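Local structure of YjbQ family protein (Sulfolobus tokodaii, 1VE0) at residues A[2-7]-A[30-35]; A[42-47]-A[85-90]; A[48-53]-A[97-102]; A[60-65]-A[117-122]. The protein is of unknown function but binds zinc, belongs to the UPF0047 (YjbQ) family and assembles as a trimer. All blocks are in the same frame, centred on the assembly; numbering follows the deposited sequence.

Contact 1: A[2-7]-A[30-35]; sequences KIISKE and KGINNG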
loop_
_atom_site.group_PDB
_atom_site.type_symbol
_atom_site.label_atom_id
_atom_site.label_comp_id
_atom_site.label_asym_id
_atom_site.label_seq_id
_atom_site.Cartn_x
_atom_site.Cartn_y
_atom_site.Cartn_z
ATOM N N LYS A 2 -10.310 -5.134 -21.174
ATOM C CA LYS A 2 -10.230 -3.731 -21.556
ATOM C C LYS A 2 -9.317 -2.922 -20.632
ATOM O O LYS A 2 -9.249 -3.186 -19.435
ATOM C CB LYS A 2 -11.645 -3.165 -21.534
ATOM C CG LYS A 2 -11.789 -1.723 -21.928
ATOM C CD LYS A 2 -13.266 -1.403 -22.132
ATOM C CE LYS A 2 -13.882 -2.342 -23.158
ATOM N NZ LYS A 2 -15.270 -1.951 -23.528
ATOM N N ILE A 3 -8.622 -1.935 -21.193
ATOM C CA ILE A 3 -7.712 -1.095 -20.409
ATOM C C ILE A 3 -7.964 0.384 -20.651
ATOM O O ILE A 3 -7.834 0.864 -21.776
ATOM C CB ILE A 3 -6.243 -1.365 -20.768
ATOM C CG1 ILE A 3 -5.919 -2.841 -20.547
ATOM C CG2 ILE A 3 -5.330 -0.465 -19.928
ATOM C CD1 ILE A 3 -4.548 -3.249 -21.041
ATOM N N ILE A 4 -8.328 1.105 -19.598
ATOM C CA ILE A 4 -8.570 2.529 -19.716
ATOM C C ILE A 4 -7.469 3.256 -18.957
ATOM O O ILE A 4 -7.103 2.863 -17.842
ATOM C CB ILE A 4 -9.942 2.942 -19.115
ATOM C CG1 ILE A 4 -11.087 2.262 -19.866
ATOM C CG2 ILE A 4 -10.101 4.446 -19.189
ATOM C CD1 ILE A 4 -11.152 2.598 -21.332
ATOM N N SER A 5 -6.935 4.302 -19.570
ATOM C CA SER A 5 -5.878 5.087 -18.950
ATOM C C SER A 5 -6.264 6.543 -19.082
ATOM O O SER A 5 -6.343 7.068 -20.196
ATOM C CB SER A 5 -4.544 4.850 -19.659
ATOM O OG SER A 5 -4.220 3.475 -19.687
ATOM N N LYS A 6 -6.519 7.195 -17.953
ATOM C CA LYS A 6 -6.902 8.599 -17.977
ATOM C C LYS A 6 -6.268 9.371 -16.838
ATOM O O LYS A 6 -6.231 8.894 -15.694
ATOM C CB LYS A 6 -8.427 8.740 -17.919
ATOM C CG LYS A 6 -9.129 8.161 -19.134
ATOM C CD LYS A 6 -10.441 8.887 -19.439
ATOM C CE LYS A 6 -11.570 8.473 -18.503
ATOM N NZ LYS A 6 -12.157 7.128 -18.824
ATOM N N GLU A 7 -5.778 10.568 -17.155
ATOM C CA GLU A 7 -5.130 11.424 -16.171
ATOM C C GLU A 7 -5.892 12.724 -15.959
ATOM O O GLU A 7 -6.571 13.203 -16.863
ATOM C CB GLU A 7 -3.709 11.772 -16.627
ATOM C CG GLU A 7 -2.762 10.585 -16.760
ATOM C CD GLU A 7 -1.344 11.006 -17.126
ATOM O OE1 GLU A 7 -0.429 10.158 -17.044
ATOM O OE2 GLU A 7 -1.140 12.182 -17.497
ATOM N N LYS A 30 -14.777 5.732 -16.623
ATOM C CA LYS A 30 -15.768 5.480 -17.662
ATOM C C LYS A 30 -15.173 4.663 -18.792
ATOM O O LYS A 30 -14.132 4.996 -19.343
ATOM C CB LYS A 30 -16.358 6.794 -18.183
ATOM C CG LYS A 30 -17.238 7.500 -17.140
ATOM C CD LYS A 30 -18.089 8.591 -17.761
ATOM C CE LYS A 30 -18.661 9.530 -16.709
ATOM N NZ LYS A 30 -19.456 8.829 -15.674
ATOM N N GLY A 31 -15.840 3.568 -19.113
ATOM C CA GLY A 31 -15.352 2.688 -20.157
ATOM C C GLY A 31 -15.253 1.293 -19.573
ATOM O O GLY A 31 -15.368 0.302 -20.288
ATOM N N ILE A 32 -15.033 1.223 -18.261
ATOM C CA ILE A 32 -14.940 -0.054 -17.562
ATOM C C ILE A 32 -16.222 -0.276 -16.752
ATOM O O ILE A 32 -16.665 0.606 -16.016
ATOM C CB ILE A 32 -13.729 -0.076 -16.596
ATOM C CG1 ILE A 32 -12.419 0.026 -17.392
ATOM C CG2 ILE A 32 -13.773 -1.331 -15.734
ATOM C CD1 ILE A 32 -12.137 -1.159 -18.305
ATOM N N ASN A 33 -16.811 -1.458 -16.899
ATOM C CA ASN A 33 -18.038 -1.815 -16.200
ATOM C C ASN A 33 -17.803 -2.613 -14.917
ATOM O O ASN A 33 -18.458 -2.381 -13.900
ATOM C CB ASN A 33 -18.952 -2.612 -17.151
ATOM C CG ASN A 33 -20.048 -3.364 -16.415
ATOM O OD1 ASN A 33 -19.834 -4.476 -15.918
ATOM N ND2 ASN A 33 -21.226 -2.753 -16.328
ATOM N N ASN A 34 -16.869 -3.556 -14.969
ATOM C CA ASN A 34 -16.556 -4.396 -13.817
ATOM C C ASN A 34 -15.051 -4.608 -13.836
ATOM O O ASN A 34 -14.495 -5.054 -14.840
ATOM C CB ASN A 34 -17.276 -5.743 -13.947
ATOM C CG ASN A 34 -16.956 -6.711 -12.808
ATOM O OD1 ASN A 34 -17.125 -7.923 -12.956
ATOM N ND2 ASN A 34 -16.518 -6.187 -11.670
ATOM N N GLY A 35 -14.385 -4.286 -12.733
ATOM C CA GLY A 35 -12.945 -4.469 -12.715
ATOM C C GLY A 35 -12.232 -3.749 -11.600
ATOM O O GLY A 35 -12.765 -3.619 -10.499
#
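I4 and K2, on strand 2-11, outermost within this chain in the antiparallel sheet, meet I32 and G31 in the loop that leads from helix 22-28 into strand 35-41. The alternation of the strand sets the pattern: K2, I4 and K6 direct their side chains to the loop, while I3, between K2 and I4, points away. At the centre two isoleucines slide past each other in opposite directions, and CG1 of I4 comes 3.6 Å from CG1 of I32. I4 holds CG1 anti to its carbonyl carbon (chi1 -62°), which lays this branch along I32 and leaves CG2 on the side of K30 O, at 4.1 Å. I32, the one buried member of the contact, also lies against S131 and I101. Its outer methyl CD1 is met by the aliphatic part of K2, at 3.7 Å from K2 CG. The lysine chain bends about its CG-CD bond (chi3 -56°), with CD 3.3 Å from G31 O. G31 has a positive phi of 126°, and a side chain here would run into CD1 of I4 and into the carbonyl of K30, so both the backbone angles and the packing call for glycine. Within the sheet, strand 2-11 pairs with strand 124-133, I4 bonding S131 through the backbone, while the loop lies over one face. K6 reaches the start of the loop along a chain bent at chi3 and chi4, and its NZ, weakly hydrogen-bonded to A28 O, comes to 3.0 Å from K30 O.

Contact 2: A[42-47]-A[85-90]; sequences KHTTCA and HAHVIS. With ZN (zinc ion), chain C; SO4 (sulfate ion), chain B.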
loop_
_atom_site.group_PDB
_atom_site.type_symbol
_atom_site.label_atom_id
_atom_site.label_comp_id
_atom_site.label_asym_id
_atom_site.label_seq_id
_atom_site.Cartn_x
_atom_site.Cartn_y
_atom_site.Cartn_z
ATOM N N LYS A 42 2.404 9.638 -10.331
ATOM C CA LYS A 42 3.768 9.351 -10.738
ATOM C C LYS A 42 4.682 10.320 -10.009
ATOM O O LYS A 42 5.781 10.624 -10.474
ATOM C CB LYS A 42 3.930 9.511 -12.250
ATOM C CG LYS A 42 3.034 8.610 -13.081
ATOM C CD LYS A 42 3.278 8.866 -14.563
ATOM C CE LYS A 42 2.220 8.244 -15.435
ATOM N NZ LYS A 42 2.482 8.555 -16.878
ATOM N N HIS A 43 4.213 10.793 -8.857
ATOM C CA HIS A 43 4.961 11.730 -8.019
ATOM C C HIS A 43 5.616 10.978 -6.864
ATOM O O HIS A 43 5.189 9.876 -6.524
ATOM C CB HIS A 43 4.012 12.779 -7.448
ATOM C CG HIS A 43 3.364 13.632 -8.487
ATOM N ND1 HIS A 43 4.087 14.437 -9.340
ATOM C CD2 HIS A 43 2.059 13.831 -8.794
ATOM C CE1 HIS A 43 3.255 15.098 -10.129
ATOM N NE2 HIS A 43 2.019 14.747 -9.818
ATOM N N THR A 44 6.631 11.580 -6.248
ATOM C CA THR A 44 7.309 10.937 -5.135
ATOM C C THR A 44 7.079 11.670 -3.825
ATOM O O THR A 44 7.535 11.219 -2.782
ATOM C CB THR A 44 8.840 10.859 -5.358
ATOM O OG1 THR A 44 9.370 12.185 -5.451
ATOM C CG2 THR A 44 9.172 10.099 -6.629
ATOM N N THR A 45 6.391 12.807 -3.863
ATOM C CA THR A 45 6.176 13.554 -2.625
ATOM C C THR A 45 4.734 13.795 -2.238
ATOM O O THR A 45 4.438 14.668 -1.423
ATOM C CB THR A 45 6.906 14.907 -2.643
ATOM O OG1 THR A 45 6.586 15.598 -3.852
ATOM C CG2 THR A 45 8.417 14.698 -2.530
ATOM N N CYS A 46 3.831 13.047 -2.845
ATOM C CA CYS A 46 2.424 13.128 -2.463
ATOM C C CYS A 46 1.964 11.666 -2.513
ATOM O O CYS A 46 2.632 10.838 -3.138
ATOM C CB CYS A 46 1.622 14.061 -3.402
ATOM S SG CYS A 46 1.469 13.597 -5.129
ATOM N N ALA A 47 0.881 11.333 -1.819
ATOM C CA ALA A 47 0.400 9.960 -1.799
ATOM C C ALA A 47 -1.112 9.862 -1.946
ATOM O O ALA A 47 -1.818 10.877 -1.904
ATOM C CB ALA A 47 0.838 9.286 -0.510
ATOM N N HIS A 85 11.136 14.802 4.114
ATOM C CA HIS A 85 10.019 14.297 4.902
ATOM C C HIS A 85 8.881 13.864 3.981
ATOM O O HIS A 85 8.214 12.865 4.247
ATOM C CB HIS A 85 9.488 15.381 5.845
ATOM C CG HIS A 85 8.697 16.440 5.143
ATOM N ND1 HIS A 85 9.284 17.401 4.347
ATOM C CD2 HIS A 85 7.360 16.624 5.031
ATOM C CE1 HIS A 85 8.346 18.127 3.769
ATOM N NE2 HIS A 85 7.168 17.676 4.166
ATOM N N ALA A 86 8.652 14.621 2.911
ATOM C CA ALA A 86 7.570 14.302 1.980
ATOM C C ALA A 86 7.851 12.990 1.259
ATOM O O ALA A 86 6.937 12.191 1.019
ATOM C CB ALA A 86 7.396 15.429 0.973
ATOM N N HIS A 87 9.119 12.778 0.912
ATOM C CA HIS A 87 9.548 11.561 0.228
ATOM C C HIS A 87 9.338 10.349 1.127
ATOM O O HIS A 87 8.777 9.330 0.711
ATOM C CB HIS A 87 11.033 11.656 -0.142
ATOM C CG HIS A 87 11.303 12.479 -1.361
ATOM N ND1 HIS A 87 11.009 12.039 -2.635
ATOM C CD2 HIS A 87 11.863 13.706 -1.507
ATOM C CE1 HIS A 87 11.382 12.956 -3.512
ATOM N NE2 HIS A 87 11.903 13.974 -2.854
ATOM N N VAL A 88 9.793 10.471 2.368
ATOM C CA VAL A 88 9.687 9.391 3.332
ATOM C C VAL A 88 8.251 8.991 3.671
ATOM O O VAL A 88 7.885 7.814 3.575
ATOM C CB VAL A 88 10.428 9.757 4.642
ATOM C CG1 VAL A 88 10.127 8.723 5.725
ATOM C CG2 VAL A 88 11.921 9.834 4.373
ATOM N N ILE A 89 7.430 9.953 4.066
ATOM C CA ILE A 89 6.060 9.602 4.425
ATOM C C ILE A 89 5.273 9.098 3.205
ATOM O O ILE A 89 4.461 8.178 3.325
ATOM C CB ILE A 89 5.327 10.793 5.101
ATOM C CG1 ILE A 89 4.005 10.307 5.705
ATOM C CG2 ILE A 89 5.117 11.934 4.102
ATOM C CD1 ILE A 89 4.177 9.256 6.789
ATOM N N SER A 90 5.518 9.690 2.038
ATOM C CA SER A 90 4.846 9.260 0.805
ATOM C C SER A 90 5.230 7.827 0.408
ATOM O O SER A 90 4.412 7.087 -0.140
ATOM C CB SER A 90 5.193 10.198 -0.368
ATOM O OG SER A 90 4.566 11.474 -0.236
HETATM ZN ZN ZN C . 13.320 15.810 -3.200
HETATM S S SO4 B . 7.644 14.687 -7.492
HETATM O O1 SO4 B . 7.024 15.073 -8.779
HETATM O O2 SO4 B . 6.599 14.457 -6.490
HETATM O O3 SO4 B . 8.514 15.786 -7.042
HETATM O O4 SO4 B . 8.425 13.446 -7.666
HETATM O O HOH W 1 13.810 15.640 -5.259
#
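T45 and H87 bring their CA atoms to 4.8 Å where the loop entering strand 46-51 passes beside helix 84-93, and A47 and S90 follow at 5.2 Å. The methyl CG2 of T45 sits squarely over one face of the H87 imidazole in a CH-pi contact, 3.5 Å from the ring centroid and 7° off its normal, while A86 CB packs against T45 CB. H87 NE2 binds the zinc ion at 2.3 Å; H77, N83 and a water are its other ligands. At the other ring nitrogen, ND1 is hydrogen-bonded to N51 of the second subunit, and with the zinc bond this probably fixes the ring's rotation. T45 turns OG1 between its backbone N and carbonyl carbon (chi1 50°), toward a sulfate probably taken from the crystallisation liquor, and R125 also bonds this hydroxyl. The anion is further gripped by the backbone N of T44 and of T45, by R123 and R125, and by H43 ND1, 3.1 Å from sulfate O1. An alanine in place of H43 would probably leave sulfate O1 without this donor and T126 N without the acceptor H43 NE2. S90 lays CB 3.5 Å from T44 O and folds OG back onto A86 O. F119 packs on the A86 and S90 side of helix 84-93, and L117 of strand 113-118 pairs with A47.

Contact 3: A[48-53]-A[97-102]; sequences IIINEA and RVVPII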
loop_
_atom_site.group_PDB
_atom_site.type_symbol
_atom_site.label_atom_id
_atom_site.label_comp_id
_atom_site.label_asym_id
_atom_site.label_seq_id
_atom_site.Cartn_x
_atom_site.Cartn_y
_atom_site.Cartn_z
ATOM N N ILE A 48 -1.596 8.632 -2.125
ATOM C CA ILE A 48 -3.026 8.360 -2.293
ATOM C C ILE A 48 -3.483 7.422 -1.180
ATOM O O ILE A 48 -2.797 6.451 -0.863
ATOM C CB ILE A 48 -3.330 7.647 -3.663
ATOM C CG1 ILE A 48 -2.983 8.561 -4.851
ATOM C CG2 ILE A 48 -4.801 7.230 -3.733
ATOM C CD1 ILE A 48 -3.830 9.834 -4.961
ATOM N N ILE A 49 -4.620 7.732 -0.567
ATOM C CA ILE A 49 -5.188 6.887 0.478
ATOM C C ILE A 49 -6.671 6.810 0.177
ATOM O O ILE A 49 -7.185 7.653 -0.561
ATOM C CB ILE A 49 -5.072 7.491 1.918
ATOM C CG1 ILE A 49 -5.897 8.786 2.018
ATOM C CG2 ILE A 49 -3.617 7.754 2.286
ATOM C CD1 ILE A 49 -5.936 9.381 3.417
ATOM N N ILE A 50 -7.337 5.783 0.707
ATOM C CA ILE A 50 -8.786 5.640 0.567
ATOM C C ILE A 50 -9.301 5.715 2.000
ATOM O O ILE A 50 -9.057 4.805 2.790
ATOM C CB ILE A 50 -9.228 4.266 -0.001
ATOM C CG1 ILE A 50 -8.514 3.963 -1.315
ATOM C CG2 ILE A 50 -10.757 4.260 -0.222
ATOM C CD1 ILE A 50 -8.699 5.020 -2.384
ATOM N N ASN A 51 -9.991 6.798 2.349
ATOM C CA ASN A 51 -10.517 6.916 3.697
ATOM C C ASN A 51 -11.651 7.931 3.810
ATOM O O ASN A 51 -12.200 8.359 2.805
ATOM C CB ASN A 51 -9.380 7.245 4.669
ATOM C CG ASN A 51 -9.556 6.552 6.006
ATOM O OD1 ASN A 51 -10.245 7.058 6.888
ATOM N ND2 ASN A 51 -8.953 5.371 6.152
ATOM N N GLU A 52 -12.005 8.327 5.027
ATOM C CA GLU A 52 -13.117 9.263 5.181
ATOM C C GLU A 52 -12.665 10.710 5.036
ATOM O O GLU A 52 -11.683 11.134 5.647
ATOM C CB GLU A 52 -13.817 9.047 6.530
ATOM C CG GLU A 52 -15.089 9.878 6.692
ATOM C CD GLU A 52 -15.788 9.664 8.027
ATOM O OE1 GLU A 52 -16.746 10.410 8.319
ATOM O OE2 GLU A 52 -15.391 8.753 8.782
ATOM N N ALA A 53 -13.379 11.466 4.215
ATOM C CA ALA A 53 -13.020 12.854 3.991
ATOM C C ALA A 53 -13.755 13.799 4.940
ATOM O O ALA A 53 -14.200 14.871 4.532
ATOM C CB ALA A 53 -13.307 13.237 2.550
ATOM N N ARG A 97 -3.516 3.311 -4.833
ATOM C CA ARG A 97 -4.547 2.598 -4.090
ATOM C C ARG A 97 -5.461 1.976 -5.146
ATOM O O ARG A 97 -5.587 2.515 -6.248
ATOM C CB ARG A 97 -5.361 3.561 -3.208
ATOM C CG ARG A 97 -4.649 3.992 -1.931
ATOM C CD ARG A 97 -4.472 2.803 -0.998
ATOM N NE ARG A 97 -3.910 3.194 0.293
ATOM C CZ ARG A 97 -2.617 3.410 0.516
ATOM N NH1 ARG A 97 -1.734 3.281 -0.474
ATOM N NH2 ARG A 97 -2.199 3.716 1.743
ATOM N N VAL A 98 -6.079 0.846 -4.825
ATOM C CA VAL A 98 -6.987 0.216 -5.768
ATOM C C VAL A 98 -8.422 0.423 -5.313
ATOM O O VAL A 98 -8.707 0.470 -4.116
ATOM C CB VAL A 98 -6.723 -1.296 -5.903
ATOM C CG1 VAL A 98 -5.325 -1.531 -6.445
ATOM C CG2 VAL A 98 -6.870 -1.967 -4.567
ATOM N N VAL A 99 -9.323 0.584 -6.274
ATOM C CA VAL A 99 -10.733 0.750 -5.960
ATOM C C VAL A 99 -11.459 -0.167 -6.929
ATOM O O VAL A 99 -11.215 -0.137 -8.131
ATOM C CB VAL A 99 -11.214 2.213 -6.151
ATOM C CG1 VAL A 99 -12.675 2.337 -5.734
ATOM C CG2 VAL A 99 -10.374 3.151 -5.307
ATOM N N PRO A 100 -12.319 -1.049 -6.406
ATOM C CA PRO A 100 -13.016 -1.931 -7.343
ATOM C C PRO A 100 -14.086 -1.146 -8.087
ATOM O O PRO A 100 -14.575 -0.133 -7.594
ATOM C CB PRO A 100 -13.608 -3.011 -6.441
ATOM C CG PRO A 100 -13.846 -2.262 -5.129
ATOM C CD PRO A 100 -12.616 -1.383 -5.001
ATOM N N ILE A 101 -14.422 -1.623 -9.280
ATOM C CA ILE A 101 -15.440 -1.011 -10.110
ATOM C C ILE A 101 -16.516 -2.077 -10.303
ATOM O O ILE A 101 -16.199 -3.224 -10.606
ATOM C CB ILE A 101 -14.885 -0.634 -11.506
ATOM C CG1 ILE A 101 -13.716 0.341 -11.364
ATOM C CG2 ILE A 101 -15.999 -0.011 -12.348
ATOM C CD1 ILE A 101 -13.021 0.656 -12.681
ATOM N N ILE A 102 -17.776 -1.704 -10.119
ATOM C CA ILE A 102 -18.863 -2.652 -10.302
ATOM C C ILE A 102 -20.059 -1.872 -10.853
ATOM O O ILE A 102 -20.351 -0.767 -10.403
ATOM C CB ILE A 102 -19.208 -3.363 -8.956
ATOM C CG1 ILE A 102 -20.176 -4.526 -9.199
ATOM C CG2 ILE A 102 -19.812 -2.387 -7.972
ATOM C CD1 ILE A 102 -19.587 -5.655 -10.038
HETATM O O HOH W 2 -5.944 3.702 2.273
#
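The CA of I48 and the CA of R97 stand 6.2 Å apart, the nearest CA pair of strands 48-51 and 97-102, whose directions diverge by 43° with an axis separation of 7.3 Å. No direct hydrogen bond joins the strands; side chains fill the interval. R97 carries most of it. Its CB lies 3.7 Å from I50 CG1, and its CG 3.7 Å from I48 CG2, each isoleucine sliding past the arginine in the opposite direction. The chain bends at chi2 (-66°) and brings the guanidinium flat beneath the carbonyl of I48, whose oxygen stands 3.3 Å above the centre of the group. The N-H groups point out in the plane of the group, away from this oxygen: NE gives a bond to a water that also accepts from I50 N, NH1 bonds I93 O, and NH2 bonds A91 O of the third subunit. A methionine in place of R97 would probably leave I93 O and A91 O of the third subunit without their donors and the water with only I50 N. Farther along, I50 CD1 touches V99 CG2 at 3.9 Å. Strand 46-51 pairs with strand 113-118, whereas strand 96-102 pairs with strand 35-41. The arrangement is therefore that of two antiparallel sheets packed face to face through an apolar layer, here with a buried arginine that also reaches across the trimer interface.

Contact 4: A[60-65]-A[117-122]; sequences DFLNWA and LEFDGP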
loop_
_atom_site.group_PDB
_atom_site.type_symbol
_atom_site.label_atom_id
_atom_site.label_comp_id
_atom_site.label_asym_id
_atom_site.label_seq_id
_atom_site.Cartn_x
_atom_site.Cartn_y
_atom_site.Cartn_z
ATOM N N ASP A 60 -6.295 15.863 10.319
ATOM C CA ASP A 60 -5.587 14.816 11.063
ATOM C C ASP A 60 -4.565 14.034 10.220
ATOM O O ASP A 60 -3.455 13.763 10.685
ATOM C CB ASP A 60 -6.591 13.813 11.653
ATOM C CG ASP A 60 -7.439 14.405 12.771
ATOM O OD1 ASP A 60 -8.557 13.881 13.007
ATOM O OD2 ASP A 60 -6.989 15.377 13.419
ATOM N N PHE A 61 -4.933 13.654 8.995
ATOM C CA PHE A 61 -4.004 12.890 8.161
ATOM C C PHE A 61 -2.688 13.649 8.004
ATOM O O PHE A 61 -1.609 13.069 8.120
ATOM C CB PHE A 61 -4.581 12.610 6.757
ATOM C CG PHE A 61 -5.808 11.743 6.755
ATOM C CD1 PHE A 61 -5.842 10.548 7.478
ATOM C CD2 PHE A 61 -6.947 12.136 6.054
ATOM C CE1 PHE A 61 -6.994 9.761 7.506
ATOM C CE2 PHE A 61 -8.102 11.355 6.079
ATOM C CZ PHE A 61 -8.125 10.162 6.809
ATOM N N LEU A 62 -2.798 14.948 7.741
ATOM C CA LEU A 62 -1.641 15.811 7.549
ATOM C C LEU A 62 -0.883 16.049 8.849
ATOM O O LEU A 62 0.339 15.921 8.889
ATOM C CB LEU A 62 -2.088 17.146 6.951
ATOM C CG LEU A 62 -2.882 16.969 5.654
ATOM C CD1 LEU A 62 -3.389 18.320 5.175
ATOM C CD2 LEU A 62 -1.989 16.308 4.610
ATOM N N ASN A 63 -1.603 16.383 9.913
ATOM C CA ASN A 63 -0.955 16.623 11.196
ATOM C C ASN A 63 -0.264 15.390 11.765
ATOM O O ASN A 63 0.789 15.496 12.398
ATOM C CB ASN A 63 -1.960 17.181 12.211
ATOM C CG ASN A 63 -2.420 18.575 11.848
ATOM O OD1 ASN A 63 -1.638 19.376 11.329
ATOM N ND2 ASN A 63 -3.685 18.882 12.130
ATOM N N TRP A 64 -0.837 14.212 11.550
ATOM C CA TRP A 64 -0.190 13.015 12.060
ATOM C C TRP A 64 0.962 12.611 11.161
ATOM O O TRP A 64 1.942 12.024 11.614
ATOM C CB TRP A 64 -1.201 11.886 12.238
ATOM C CG TRP A 64 -1.903 12.050 13.534
ATOM C CD1 TRP A 64 -3.017 12.802 13.779
ATOM C CD2 TRP A 64 -1.435 11.599 14.810
ATOM N NE1 TRP A 64 -3.266 12.855 15.135
ATOM C CE2 TRP A 64 -2.309 12.126 15.788
ATOM C CE3 TRP A 64 -0.355 10.805 15.222
ATOM C CZ2 TRP A 64 -2.134 11.886 17.152
ATOM C CZ3 TRP A 64 -0.183 10.564 16.580
ATOM C CH2 TRP A 64 -1.068 11.105 17.528
ATOM N N ALA A 65 0.856 12.947 9.880
ATOM C CA ALA A 65 1.943 12.651 8.964
ATOM C C ALA A 65 3.117 13.485 9.475
ATOM O O ALA A 65 4.249 13.005 9.565
ATOM C CB ALA A 65 1.572 13.071 7.552
ATOM N N LEU A 117 -2.996 13.132 -0.705
ATOM C CA LEU A 117 -2.322 13.779 0.419
ATOM C C LEU A 117 -1.055 14.417 -0.133
ATOM O O LEU A 117 -0.238 13.751 -0.769
ATOM C CB LEU A 117 -1.977 12.767 1.532
ATOM C CG LEU A 117 -3.146 12.119 2.308
ATOM C CD1 LEU A 117 -2.573 11.201 3.403
ATOM C CD2 LEU A 117 -4.033 13.201 2.954
ATOM N N GLU A 118 -0.919 15.716 0.105
ATOM C CA GLU A 118 0.204 16.518 -0.377
ATOM C C GLU A 118 1.114 16.866 0.795
ATOM O O GLU A 118 0.642 17.294 1.845
ATOM C CB GLU A 118 -0.364 17.791 -1.022
ATOM C CG GLU A 118 0.633 18.884 -1.384
ATOM C CD GLU A 118 1.580 18.484 -2.486
ATOM O OE1 GLU A 118 2.559 17.766 -2.182
ATOM O OE2 GLU A 118 1.340 18.878 -3.656
ATOM N N PHE A 119 2.418 16.678 0.612
ATOM C CA PHE A 119 3.385 16.976 1.658
ATOM C C PHE A 119 4.466 17.930 1.170
ATOM O O PHE A 119 5.351 18.288 1.933
ATOM C CB PHE A 119 4.046 15.684 2.159
ATOM C CG PHE A 119 3.061 14.606 2.523
ATOM C CD1 PHE A 119 2.888 13.499 1.699
ATOM C CD2 PHE A 119 2.278 14.720 3.665
ATOM C CE1 PHE A 119 1.946 12.522 2.007
ATOM C CE2 PHE A 119 1.329 13.746 3.981
ATOM C CZ PHE A 119 1.166 12.650 3.150
ATOM N N ASP A 120 4.393 18.330 -0.098
ATOM C CA ASP A 120 5.389 19.233 -0.678
ATOM C C ASP A 120 4.743 20.230 -1.646
ATOM O O ASP A 120 5.283 20.498 -2.724
ATOM C CB ASP A 120 6.462 18.429 -1.428
ATOM C CG ASP A 120 7.685 19.274 -1.795
ATOM O OD1 ASP A 120 8.379 18.942 -2.780
ATOM O OD2 ASP A 120 7.958 20.261 -1.088
ATOM N N GLY A 121 3.583 20.764 -1.267
ATOM C CA GLY A 121 2.892 21.722 -2.118
ATOM C C GLY A 121 3.362 23.154 -1.876
ATOM O O GLY A 121 4.300 23.368 -1.122
ATOM N N PRO A 122 2.750 24.157 -2.519
ATOM C CA PRO A 122 1.637 24.034 -3.468
ATOM C C PRO A 122 2.144 23.589 -4.836
ATOM O O PRO A 122 3.200 24.025 -5.278
ATOM C CB PRO A 122 1.050 25.442 -3.492
ATOM C CG PRO A 122 2.262 26.307 -3.263
ATOM C CD PRO A 122 2.999 25.570 -2.173
#
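L117 and F119 meet F61, L62 and A65 where helix 55-68 packs on the three-stranded antiparallel sheet, an alpha-on-beta layer at the end of strand 113-118. The side chains that meet are all apolar, and no hydrogen bond crosses. L117 is the main projection from the strand: its methyl CD2 enters the hollow between two successive helix residues, 3.9 Å from F61 CB and 4.1 Å from L62 CD2. F61 thus meets the leucine with the root of its side chain, while its ring leads on to I49 and N51 of the neighbouring strand and to A91 of the third subunit. L62 crosses L117 obliquely, its CG anti to the carbonyl carbon (chi1 -55°), and carries CD2 over the backbone to within 3.9 Å of E118 O. One turn after F61, the small A65 gives the helix surface a dip, and this receives CE2 of the F119 ring. The ring is wedged between two helices, for it also lies on A86, I89 and I93 of helix 84-93. Past F119 the chain turns away, and D120 N bonds E118 OE1 from above the carboxylate plane. The closest approach across the contact is that of F119 CE2 to A65 CB, 3.6 Å.

Overall arrangement
Along the chain contact 1 closes before the others open, whereas contacts 2, 3 and 4 cross one another, their segments alternating in sequence. Contacts 2 and 3 divide strand 46-51 between them, with centres about 18 Å apart. Contacts 2 and 4, centres about 10 Å apart, are joined by the pairing of A47 with L117, and contact 4 meets contact 3 where I49 packs on F61 and L117. Contact 1 lies on the opposite side of the chain's centre from contacts 2 and 4, and reaches contact 3 through G35 and I101. Contacts 2 to 4 are buried, contact 1 is at the surface, and each touches another subunit, N51 of one bonding the zinc ligand H87 of the next.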